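Local coordinates for citryl-spermidine/3,4-dihydroxybenzoyl-citryl-spermidine:spermidine ligase (Bacillus anthracis, PDB 3TO3), which catalyses the ATP-dependent condensation of spermidine with citryl-spermidine intermediates, a step in making the siderophore petrobactin, at residues Y391-D396 / A521-D526; Y408-W413 / D526-K531; N155-G160 / P386-Y391. All blocks are in the same frame, centred on the assembly; numbering follows the deposited sequence.

Contact 1: Y391-D396 / A521-D526; sequences YAKEKD and AFVLAD
The loop that begins at the adenine-contacting Tyr391 of this IucA/IucC-family ligase rests here against the C-terminal part of helix 502-528. Val523 carries the helix side of the contact. Its CG2 methyl meets two residues of the loop. Val523 CG2 lies 3.7 Å from the backbone Tyr391 O and 3.9 Å from Tyr391 CB. Val523 CG2 also approaches Lys393 CE at 3.9 Å, and these two side chains reach toward each other tip to tip. A chi1 of 166° sets CG2 beside the backbone N, anti to the carbonyl carbon, and it is this branch that faces the loop. The Lys393 chain bends at chi3, and its methylene CE, rather than its charge, meets the valine. Lys393 NZ stays 6.4 Å from Asp526 OD2, too far for a salt bridge, though the opposite charges may attract weakly. Asp526 instead pairs with Arg73 and Arg75. No hydrogen bond joins the two segments. The Tyr391 ring leads away from Val523, and its hydroxyl hydrogen-bonds to Asn516, two turns earlier on helix 502-528. Beyond the contact, Ala521 and Leu524 pack on Phe535 of helix 532-547, while Ala392 is tied by backbone bonding to Ile400 ahead of helix 402-408.

Contact 2: Y408-W413 / D526-K531; sequences YGIENW and DKYEWK. With EDO (1,2-ethanediol), chain H.
Ile410 fills the apolar part of this contact with its two methyl groups. Ile410 CD1 lies 3.7 Å from Tyr528 CB and meets the ring obliquely near CG. CG2, anti to the backbone N, makes a CH-pi contact with Trp530. Ile410 CG2 sits 4.0 Å from the centroid of the six-membered ring of Trp530, over the face and 19° off the ring normal. The two side chains run alongside one another, pointing opposite ways. Glu411 adds an aliphatic contact, its CB 3.6 Å from Trp530 CH2. A 1,2-ethanediol, most likely picked up during crystallisation, places C2 over the other face of the indole, 3.8 Å from Trp530 CE3. The indole is sandwiched between a methyl and a solvent molecule.

No hydrogen bond joins the two segments directly. Asn412 ND2 donates to Tyr408 O at 3.3 Å, bridging the break between helices 402-408 and 410-432. Glu411 OE1 forms a salt bridge with Arg415. Tyr528 OH, however, hydrogen-bonds to Asp402 of helix 402-408, which ends at Tyr408.

The contact joins the start of helix 410-432 to the turn that ends helix 502-528. Leu405 touches both Ile410 and Tyr528, and Phe535 and Ile538 of helix 532-547 pack on Trp530.

Contact 3: N155-G160 / P386-Y391; sequences NHLIDG and PFNGLY. With ATP (adenosine-5'-triphosphate), chain E.
Leu157 pushes its CD1 methyl against the ring of Pro386 and the backbone of Gly389. Leu157 CD1 is 3.5 Å from both Pro386 CG and Gly389 CA. The leucine and proline side chains cross obliquely. With CG anti to the carbonyl carbon (chi1 -48°), the leucine branch is directed at the turn 386-389. Gly389 has no side chain, so the methyl can lie directly on its CA. The turn is closed by Gly389 N donating to Pro386 O at 2.7 Å.

The same two segments flank the adenine of ATP. Asn388 CB lies 3.4 Å from ATP N6. One water links the two sides: it donates to Gly160 O at 2.9 Å and accepts from Asn388 ND2 at 2.8 Å. Asn388 ND2 is held as well by Gln282 OE1, which should help fix the rotation of the amide. ATP N6 donates to Tyr391 OH at 3.1 Å through a bond bent to 139° at the hydrogen, arriving at the ring edge near its plane. The exocyclic amine thus has Tyr391 OH as its main acceptor here and the water as a weak one, consistent with recognition of the base.

Pro386 ends strand 383-386 and also packs on Tyr150, Leu153 and Glu154 of helix 150-156. Behind the turn, Phe387 and Leu390 pack on helix 410-432, and Phe387 also reaches helix 502-528.

In the fold
Contacts 1 and 3 share Tyr391, and their centres lie about 11 Å apart. The residue touches ATP in contact 3 and helix 502-528 in contact 1, so this one residue links the nucleotide pocket to that helix. Ala392 CB also packs on Leu157 CD2 at 3.7 Å. Contacts 1 and 2 share Asp526 on the same helix, with centres about 11 Å apart, and Leu524 O probably accepts a hydrogen bond from Trp530 N. Contact 2 is the peripheral member, its centre about 19 Å from that of contact 3. The two meet where Trp413 CH2 lies 4.0 Å from Leu390 CD2.

Contact 1: Y391-D396 / A521-D526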
loop_
_atom_site.group_PDB
_atom_site.type_symbol
_atom_site.label_atom_id
_atom_site.label_comp_id
_atom_site.label_asym_id
_atom_site.label_seq_id
_atom_site.Cartn_x
_atom_site.Cartn_y
_atom_site.Cartn_z
ATOM N N TYR B 391 -33.999 1.206 3.757
ATOM C CA TYR B 391 -33.803 2.598 3.349
ATOM C C TYR B 391 -33.032 2.814 2.048
ATOM O O TYR B 391 -32.685 3.933 1.727
ATOM C CB TYR B 391 -33.305 3.483 4.498
ATOM C CG TYR B 391 -32.231 2.881 5.371
ATOM C CD1 TYR B 391 -30.869 3.023 5.049
ATOM C CD2 TYR B 391 -32.562 2.173 6.529
ATOM C CE1 TYR B 391 -29.853 2.475 5.864
ATOM C CE2 TYR B 391 -31.545 1.605 7.354
ATOM C CZ TYR B 391 -30.202 1.778 7.021
ATOM O OH TYR B 391 -29.207 1.232 7.830
ATOM N N ALA B 392 -32.684 1.737 1.348
ATOM C CA ALA B 392 -32.065 1.884 0.021
ATOM C C ALA B 392 -33.039 2.449 -1.006
ATOM O O ALA B 392 -34.251 2.332 -0.845
ATOM C CB ALA B 392 -31.499 0.550 -0.482
ATOM N N LYS B 393 -32.495 3.029 -2.068
ATOM C CA LYS B 393 -33.300 3.520 -3.186
ATOM C C LYS B 393 -32.801 2.954 -4.509
ATOM O O LYS B 393 -31.654 2.511 -4.609
ATOM C CB LYS B 393 -33.246 5.042 -3.253
ATOM C CG LYS B 393 -33.833 5.738 -2.065
ATOM C CD LYS B 393 -33.342 7.159 -2.043
ATOM C CE LYS B 393 -33.229 7.678 -0.625
ATOM N NZ LYS B 393 -33.325 9.176 -0.602
ATOM N N GLU B 394 -33.677 2.961 -5.513
ATOM C CA GLU B 394 -33.348 2.552 -6.876
ATOM C C GLU B 394 -32.521 3.648 -7.535
ATOM O O GLU B 394 -32.540 4.799 -7.080
ATOM C CB GLU B 394 -34.621 2.311 -7.704
ATOM C CG GLU B 394 -35.559 1.248 -7.180
ATOM C CD GLU B 394 -35.063 -0.182 -7.426
ATOM O OE1 GLU B 394 -33.847 -0.391 -7.651
ATOM O OE2 GLU B 394 -35.908 -1.104 -7.390
ATOM N N LYS B 395 -31.827 3.316 -8.621
ATOM C CA LYS B 395 -31.012 4.325 -9.277
ATOM C C LYS B 395 -31.772 5.644 -9.453
ATOM O O LYS B 395 -31.185 6.724 -9.274
ATOM C CB LYS B 395 -30.481 3.831 -10.620
ATOM C CG LYS B 395 -29.359 4.722 -11.196
ATOM C CD LYS B 395 -28.771 4.139 -12.489
ATOM C CE LYS B 395 -27.305 4.520 -12.688
ATOM N NZ LYS B 395 -26.743 3.884 -13.922
ATOM N N ASP B 396 -33.068 5.558 -9.777
ATOM C CA ASP B 396 -33.893 6.752 -10.069
ATOM C C ASP B 396 -34.475 7.430 -8.814
ATOM O O ASP B 396 -35.235 8.415 -8.925
ATOM C CB ASP B 396 -35.032 6.435 -11.059
ATOM C CG ASP B 396 -36.143 5.555 -10.446
ATOM O OD1 ASP B 396 -36.136 5.310 -9.211
ATOM O OD2 ASP B 396 -37.034 5.105 -11.204
ATOM N N ALA B 521 -36.418 6.903 8.725
ATOM C CA ALA B 521 -37.209 8.089 9.025
ATOM C C ALA B 521 -36.910 9.218 8.028
ATOM O O ALA B 521 -37.808 9.929 7.585
ATOM C CB ALA B 521 -36.951 8.557 10.459
ATOM N N PHE B 522 -35.652 9.367 7.655
ATOM C CA PHE B 522 -35.304 10.327 6.605
ATOM C C PHE B 522 -35.964 10.042 5.245
ATOM O O PHE B 522 -36.406 10.955 4.555
ATOM C CB PHE B 522 -33.785 10.375 6.411
ATOM C CG PHE B 522 -33.045 10.984 7.560
ATOM C CD1 PHE B 522 -33.591 12.027 8.274
ATOM C CD2 PHE B 522 -31.801 10.506 7.925
ATOM C CE1 PHE B 522 -32.900 12.579 9.326
ATOM C CE2 PHE B 522 -31.122 11.040 8.975
ATOM C CZ PHE B 522 -31.669 12.079 9.677
ATOM N N VAL B 523 -35.984 8.771 4.855
ATOM C CA VAL B 523 -36.556 8.358 3.594
ATOM C C VAL B 523 -38.065 8.587 3.610
ATOM O O VAL B 523 -38.627 9.137 2.676
ATOM C CB VAL B 523 -36.229 6.895 3.278
ATOM C CG1 VAL B 523 -37.100 6.405 2.154
ATOM C CG2 VAL B 523 -34.771 6.760 2.886
ATOM N N LEU B 524 -38.704 8.237 4.713
ATOM C CA LEU B 524 -40.134 8.406 4.805
ATOM C C LEU B 524 -40.504 9.889 4.724
ATOM O O LEU B 524 -41.417 10.249 3.978
ATOM C CB LEU B 524 -40.691 7.727 6.064
ATOM C CG LEU B 524 -40.551 6.200 6.090
ATOM C CD1 LEU B 524 -41.225 5.653 7.329
ATOM C CD2 LEU B 524 -41.105 5.498 4.811
ATOM N N ALA B 525 -39.797 10.742 5.476
ATOM C CA ALA B 525 -40.031 12.198 5.409
ATOM C C ALA B 525 -39.821 12.793 4.005
ATOM O O ALA B 525 -40.656 13.559 3.501
ATOM C CB ALA B 525 -39.164 12.961 6.415
ATOM N N ASP B 526 -38.700 12.473 3.375
ATOM C CA ASP B 526 -38.409 13.175 2.137
ATOM C C ASP B 526 -39.143 12.626 0.921
ATOM O O ASP B 526 -39.430 13.358 0.003
ATOM C CB ASP B 526 -36.901 13.321 1.937
ATOM C CG ASP B 526 -36.231 14.080 3.110
ATOM O OD1 ASP B 526 -36.667 15.212 3.447
ATOM O OD2 ASP B 526 -35.293 13.522 3.713
#

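Contact 2: Y408-W413 / D526-K531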
loop_
_atom_site.group_PDB
_atom_site.type_symbol
_atom_site.label_atom_id
_atom_site.label_comp_id
_atom_site.label_asym_id
_atom_site.label_seq_id
_atom_site.Cartn_x
_atom_site.Cartn_y
_atom_site.Cartn_z
ATOM N N TYR B 408 -49.315 -2.246 2.153
ATOM C CA TYR B 408 -49.770 -2.313 3.540
ATOM C C TYR B 408 -50.115 -1.000 4.215
ATOM O O TYR B 408 -50.743 -0.989 5.283
ATOM C CB TYR B 408 -48.754 -3.063 4.394
ATOM C CG TYR B 408 -48.461 -4.411 3.842
ATOM C CD1 TYR B 408 -47.306 -4.646 3.113
ATOM C CD2 TYR B 408 -49.349 -5.456 4.037
ATOM C CE1 TYR B 408 -47.039 -5.906 2.594
ATOM C CE2 TYR B 408 -49.101 -6.711 3.528
ATOM C CZ TYR B 408 -47.951 -6.939 2.799
ATOM O OH TYR B 408 -47.719 -8.198 2.284
ATOM N N GLY B 409 -49.750 0.105 3.584
ATOM C CA GLY B 409 -49.878 1.402 4.236
ATOM C C GLY B 409 -48.622 1.664 5.055
ATOM O O GLY B 409 -48.004 0.740 5.564
ATOM N N ILE B 410 -48.261 2.926 5.203
ATOM C CA ILE B 410 -47.001 3.284 5.801
ATOM C C ILE B 410 -47.004 3.074 7.293
ATOM O O ILE B 410 -46.099 2.431 7.841
ATOM C CB ILE B 410 -46.643 4.752 5.500
ATOM C CG1 ILE B 410 -46.351 4.932 4.019
ATOM C CG2 ILE B 410 -45.453 5.203 6.314
ATOM C CD1 ILE B 410 -45.838 6.334 3.674
ATOM N N GLU B 411 -48.008 3.627 7.957
ATOM C CA GLU B 411 -48.072 3.502 9.397
ATOM C C GLU B 411 -48.156 2.025 9.784
ATOM O O GLU B 411 -47.453 1.593 10.685
ATOM C CB GLU B 411 -49.236 4.283 10.003
ATOM C CG GLU B 411 -49.250 4.216 11.535
ATOM C CD GLU B 411 -50.448 4.908 12.184
ATOM O OE1 GLU B 411 -50.740 4.582 13.352
ATOM O OE2 GLU B 411 -51.097 5.774 11.551
ATOM N N ASN B 412 -48.986 1.243 9.101
ATOM C CA ASN B 412 -49.072 -0.176 9.451
ATOM C C ASN B 412 -47.775 -0.920 9.241
ATOM O O ASN B 412 -47.432 -1.800 10.025
ATOM C CB ASN B 412 -50.173 -0.910 8.679
ATOM C CG ASN B 412 -51.526 -0.356 8.964
ATOM O OD1 ASN B 412 -51.745 0.249 10.017
ATOM N ND2 ASN B 412 -52.454 -0.532 8.018
ATOM N N TRP B 413 -47.078 -0.592 8.160
ATOM C CA TRP B 413 -45.848 -1.291 7.839
ATOM C C TRP B 413 -44.783 -0.927 8.874
ATOM O O TRP B 413 -44.080 -1.784 9.377
ATOM C CB TRP B 413 -45.377 -0.941 6.424
ATOM C CG TRP B 413 -44.220 -1.772 5.951
ATOM C CD1 TRP B 413 -44.284 -2.985 5.317
ATOM C CD2 TRP B 413 -42.832 -1.469 6.092
ATOM N NE1 TRP B 413 -43.027 -3.448 5.046
ATOM C CE2 TRP B 413 -42.112 -2.536 5.506
ATOM C CE3 TRP B 413 -42.125 -0.387 6.646
ATOM C CZ2 TRP B 413 -40.710 -2.564 5.471
ATOM C CZ3 TRP B 413 -40.757 -0.407 6.615
ATOM C CH2 TRP B 413 -40.055 -1.490 6.023
ATOM N N ASP B 526 -38.700 12.473 3.375
ATOM C CA ASP B 526 -38.409 13.175 2.137
ATOM C C ASP B 526 -39.143 12.626 0.921
ATOM O O ASP B 526 -39.430 13.358 0.003
ATOM C CB ASP B 526 -36.901 13.321 1.937
ATOM C CG ASP B 526 -36.231 14.080 3.110
ATOM O OD1 ASP B 526 -36.667 15.212 3.447
ATOM O OD2 ASP B 526 -35.293 13.522 3.713
ATOM N N LYS B 527 -39.377 11.326 0.894
ATOM C CA LYS B 527 -40.155 10.700 -0.163
ATOM C C LYS B 527 -41.684 10.685 -0.027
ATOM O O LYS B 527 -42.409 10.719 -1.021
ATOM C CB LYS B 527 -39.632 9.288 -0.424
ATOM C CG LYS B 527 -38.130 9.268 -0.758
ATOM C CD LYS B 527 -37.852 10.120 -1.983
ATOM C CE LYS B 527 -36.575 9.643 -2.643
ATOM N NZ LYS B 527 -36.164 10.437 -3.846
ATOM N N TYR B 528 -42.145 10.390 1.167
ATOM C CA TYR B 528 -43.564 10.332 1.455
ATOM C C TYR B 528 -44.189 11.448 2.282
ATOM O O TYR B 528 -45.379 11.388 2.586
ATOM C CB TYR B 528 -43.946 8.934 1.944
ATOM C CG TYR B 528 -43.360 7.835 1.060
ATOM C CD1 TYR B 528 -43.938 7.520 -0.151
ATOM C CD2 TYR B 528 -42.208 7.157 1.417
ATOM C CE1 TYR B 528 -43.410 6.529 -0.976
ATOM C CE2 TYR B 528 -41.663 6.153 0.592
ATOM C CZ TYR B 528 -42.282 5.851 -0.599
ATOM O OH TYR B 528 -41.791 4.880 -1.442
ATOM N N GLU B 529 -43.394 12.412 2.729
ATOM C CA GLU B 529 -43.944 13.462 3.600
ATOM C C GLU B 529 -44.453 12.898 4.915
ATOM O O GLU B 529 -45.332 13.473 5.544
ATOM C CB GLU B 529 -45.112 14.207 2.938
ATOM C CG GLU B 529 -44.919 14.531 1.483
ATOM C CD GLU B 529 -43.633 15.275 1.233
ATOM O OE1 GLU B 529 -43.515 16.429 1.712
ATOM O OE2 GLU B 529 -42.739 14.705 0.563
ATOM N N TRP B 530 -43.916 11.762 5.325
ATOM C CA TRP B 530 -44.164 11.262 6.670
ATOM C C TRP B 530 -43.211 12.026 7.592
ATOM O O TRP B 530 -41.982 11.981 7.436
ATOM C CB TRP B 530 -43.909 9.755 6.727
ATOM C CG TRP B 530 -44.391 9.130 7.964
ATOM C CD1 TRP B 530 -43.675 8.885 9.104
ATOM C CD2 TRP B 530 -45.701 8.653 8.206
ATOM N NE1 TRP B 530 -44.469 8.288 10.045
ATOM C CE2 TRP B 530 -45.723 8.136 9.519
ATOM C CE3 TRP B 530 -46.861 8.601 7.442
ATOM C CZ2 TRP B 530 -46.862 7.592 10.083
ATOM C CZ3 TRP B 530 -47.992 8.063 8.007
ATOM C CH2 TRP B 530 -47.988 7.566 9.314
ATOM N N LYS B 531 -43.796 12.746 8.539
ATOM C CA LYS B 531 -43.054 13.634 9.409
ATOM C C LYS B 531 -42.198 12.826 10.363
ATOM O O LYS B 531 -42.601 11.745 10.812
ATOM C CB LYS B 531 -44.014 14.547 10.186
ATOM C CG LYS B 531 -44.423 15.841 9.444
ATOM C CD LYS B 531 -45.604 16.562 10.130
ATOM C CE LYS B 531 -45.259 17.130 11.511
ATOM N NZ LYS B 531 -44.348 18.323 11.451
HETATM C C1 EDO H . -47.984 13.395 9.349
HETATM O O1 EDO H . -46.671 13.867 9.592
HETATM C C2 EDO H . -47.854 11.977 8.829
HETATM O O2 EDO H . -48.922 11.786 7.895
#

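Contact 3: N155-G160 / P386-Y391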
loop_
_atom_site.group_PDB
_atom_site.type_symbol
_atom_site.label_atom_id
_atom_site.label_comp_id
_atom_site.label_asym_id
_atom_site.label_seq_id
_atom_site.Cartn_x
_atom_site.Cartn_y
_atom_site.Cartn_z
ATOM N N ASN B 155 -26.365 -8.409 -3.110
ATOM C CA ASN B 155 -25.482 -7.886 -4.162
ATOM C C ASN B 155 -26.076 -6.771 -5.023
ATOM O O ASN B 155 -25.345 -6.044 -5.696
ATOM C CB ASN B 155 -24.957 -9.012 -5.055
ATOM C CG ASN B 155 -24.225 -10.084 -4.261
ATOM O OD1 ASN B 155 -24.790 -11.134 -3.920
ATOM N ND2 ASN B 155 -22.967 -9.812 -3.939
ATOM N N HIS B 156 -27.392 -6.606 -4.986
ATOM C CA HIS B 156 -27.986 -5.496 -5.726
ATOM C C HIS B 156 -28.124 -4.171 -4.952
ATOM O O HIS B 156 -28.326 -3.114 -5.566
ATOM C CB HIS B 156 -29.259 -5.919 -6.480
ATOM C CG HIS B 156 -28.972 -6.780 -7.676
ATOM N ND1 HIS B 156 -28.410 -6.281 -8.835
ATOM C CD2 HIS B 156 -29.129 -8.113 -7.880
ATOM C CE1 HIS B 156 -28.251 -7.266 -9.705
ATOM N NE2 HIS B 156 -28.680 -8.386 -9.150
ATOM N N LEU B 157 -27.922 -4.189 -3.632
ATOM C CA LEU B 157 -27.849 -2.894 -2.976
ATOM C C LEU B 157 -26.382 -2.558 -2.992
ATOM O O LEU B 157 -25.590 -3.023 -2.168
ATOM C CB LEU B 157 -28.269 -2.986 -1.510
ATOM C CG LEU B 157 -29.532 -3.705 -1.083
ATOM C CD1 LEU B 157 -29.450 -3.877 0.433
ATOM C CD2 LEU B 157 -30.758 -2.920 -1.513
ATOM N N ILE B 158 -26.049 -1.664 -3.895
ATOM C CA ILE B 158 -24.669 -1.301 -4.112
ATOM C C ILE B 158 -24.298 0.021 -3.447
ATOM O O ILE B 158 -23.194 0.506 -3.625
ATOM C CB ILE B 158 -24.328 -1.331 -5.613
ATOM C CG1 ILE B 158 -25.006 -0.151 -6.330
ATOM C CG2 ILE B 158 -24.717 -2.741 -6.224
ATOM C CD1 ILE B 158 -24.594 -0.038 -7.759
ATOM N N ASP B 159 -25.226 0.635 -2.721
ATOM C CA ASP B 159 -24.982 2.016 -2.282
ATOM C C ASP B 159 -23.996 2.154 -1.120
ATOM O O ASP B 159 -23.275 3.154 -1.019
ATOM C CB ASP B 159 -26.296 2.778 -2.029
ATOM C CG ASP B 159 -27.004 3.187 -3.344
ATOM O OD1 ASP B 159 -26.290 3.493 -4.330
ATOM O OD2 ASP B 159 -28.263 3.181 -3.393
ATOM N N GLY B 160 -23.930 1.141 -0.261
ATOM C CA GLY B 160 -23.032 1.229 0.872
ATOM C C GLY B 160 -23.547 2.252 1.868
ATOM O O GLY B 160 -24.718 2.645 1.863
ATOM N N PRO B 386 -31.673 -7.575 3.544
ATOM C CA PRO B 386 -30.749 -6.918 4.476
ATOM C C PRO B 386 -31.366 -5.661 5.049
ATOM O O PRO B 386 -32.021 -4.909 4.329
ATOM C CB PRO B 386 -29.547 -6.551 3.607
ATOM C CG PRO B 386 -29.924 -6.879 2.194
ATOM C CD PRO B 386 -31.062 -7.841 2.232
ATOM N N PHE B 387 -31.145 -5.411 6.329
ATOM C CA PHE B 387 -31.904 -4.371 6.993
ATOM C C PHE B 387 -31.641 -2.975 6.419
ATOM O O PHE B 387 -32.571 -2.201 6.258
ATOM C CB PHE B 387 -31.726 -4.437 8.500
ATOM C CG PHE B 387 -32.741 -3.649 9.271
ATOM C CD1 PHE B 387 -33.914 -4.238 9.685
ATOM C CD2 PHE B 387 -32.525 -2.316 9.573
ATOM C CE1 PHE B 387 -34.844 -3.519 10.419
ATOM C CE2 PHE B 387 -33.450 -1.602 10.286
ATOM C CZ PHE B 387 -34.612 -2.208 10.720
ATOM N N ASN B 388 -30.401 -2.661 6.064
ATOM C CA ASN B 388 -30.153 -1.398 5.370
ATOM C C ASN B 388 -30.813 -1.315 3.970
ATOM O O ASN B 388 -30.948 -0.245 3.395
ATOM C CB ASN B 388 -28.657 -1.079 5.292
ATOM C CG ASN B 388 -27.882 -2.089 4.456
ATOM O OD1 ASN B 388 -28.106 -3.302 4.544
ATOM N ND2 ASN B 388 -26.949 -1.591 3.652
ATOM N N GLY B 389 -31.236 -2.437 3.423
ATOM C CA GLY B 389 -32.049 -2.378 2.227
ATOM C C GLY B 389 -33.332 -1.577 2.414
ATOM O O GLY B 389 -33.802 -0.917 1.493
ATOM N N LEU B 390 -33.895 -1.616 3.612
ATOM C CA LEU B 390 -35.162 -0.942 3.869
ATOM C C LEU B 390 -35.141 0.570 3.567
ATOM O O LEU B 390 -36.170 1.163 3.267
ATOM C CB LEU B 390 -35.620 -1.212 5.288
ATOM C CG LEU B 390 -35.744 -2.708 5.646
ATOM C CD1 LEU B 390 -36.046 -2.872 7.100
ATOM C CD2 LEU B 390 -36.748 -3.476 4.814
ATOM N N TYR B 391 -33.999 1.206 3.757
ATOM C CA TYR B 391 -33.803 2.598 3.349
ATOM C C TYR B 391 -33.032 2.814 2.048
ATOM O O TYR B 391 -32.685 3.933 1.727
ATOM C CB TYR B 391 -33.305 3.483 4.498
ATOM C CG TYR B 391 -32.231 2.881 5.371
ATOM C CD1 TYR B 391 -30.869 3.023 5.049
ATOM C CD2 TYR B 391 -32.562 2.173 6.529
ATOM C CE1 TYR B 391 -29.853 2.475 5.864
ATOM C CE2 TYR B 391 -31.545 1.605 7.354
ATOM C CZ TYR B 391 -30.202 1.778 7.021
ATOM O OH TYR B 391 -29.207 1.232 7.830
HETATM P PB ATP E . -18.415 -7.765 8.420
HETATM O O1B ATP E . -17.422 -8.437 7.506
HETATM O O2B ATP E . -17.826 -7.637 9.799
HETATM O O3B ATP E . -19.750 -8.596 8.447
HETATM P PA ATP E . -17.741 -5.225 7.726
HETATM O O1A ATP E . -16.374 -5.852 7.533
HETATM O O2A ATP E . -17.800 -4.303 8.939
HETATM O O3A ATP E . -18.805 -6.346 7.892
HETATM O "O5'" ATP E . -18.059 -4.405 6.424
HETATM C "C5'" ATP E . -19.357 -4.237 5.992
HETATM C "C4'" ATP E . -19.592 -3.187 5.060
HETATM O "O4'" ATP E . -21.016 -2.831 5.064
HETATM C "C3'" ATP E . -18.862 -1.962 5.458
HETATM O "O3'" ATP E . -17.993 -1.585 4.461
HETATM C "C2'" ATP E . -19.909 -0.946 5.665
HETATM O "O2'" ATP E . -19.484 0.285 5.254
HETATM C "C1'" ATP E . -21.018 -1.459 4.812
HETATM N N9 ATP E . -22.308 -0.863 5.041
HETATM C C8 ATP E . -23.085 -0.354 4.069
HETATM N N7 ATP E . -24.206 0.109 4.638
HETATM C C5 ATP E . -24.154 -0.108 5.972
HETATM C C6 ATP E . -25.038 0.165 7.026
HETATM N N6 ATP E . -26.290 0.813 6.749
HETATM N N1 ATP E . -24.690 -0.186 8.285
HETATM C C2 ATP E . -23.509 -0.792 8.525
HETATM N N3 ATP E . -22.634 -1.066 7.531
HETATM C C4 ATP E . -22.928 -0.737 6.245
HETATM O O HOH W 1 -26.713 1.199 3.401
#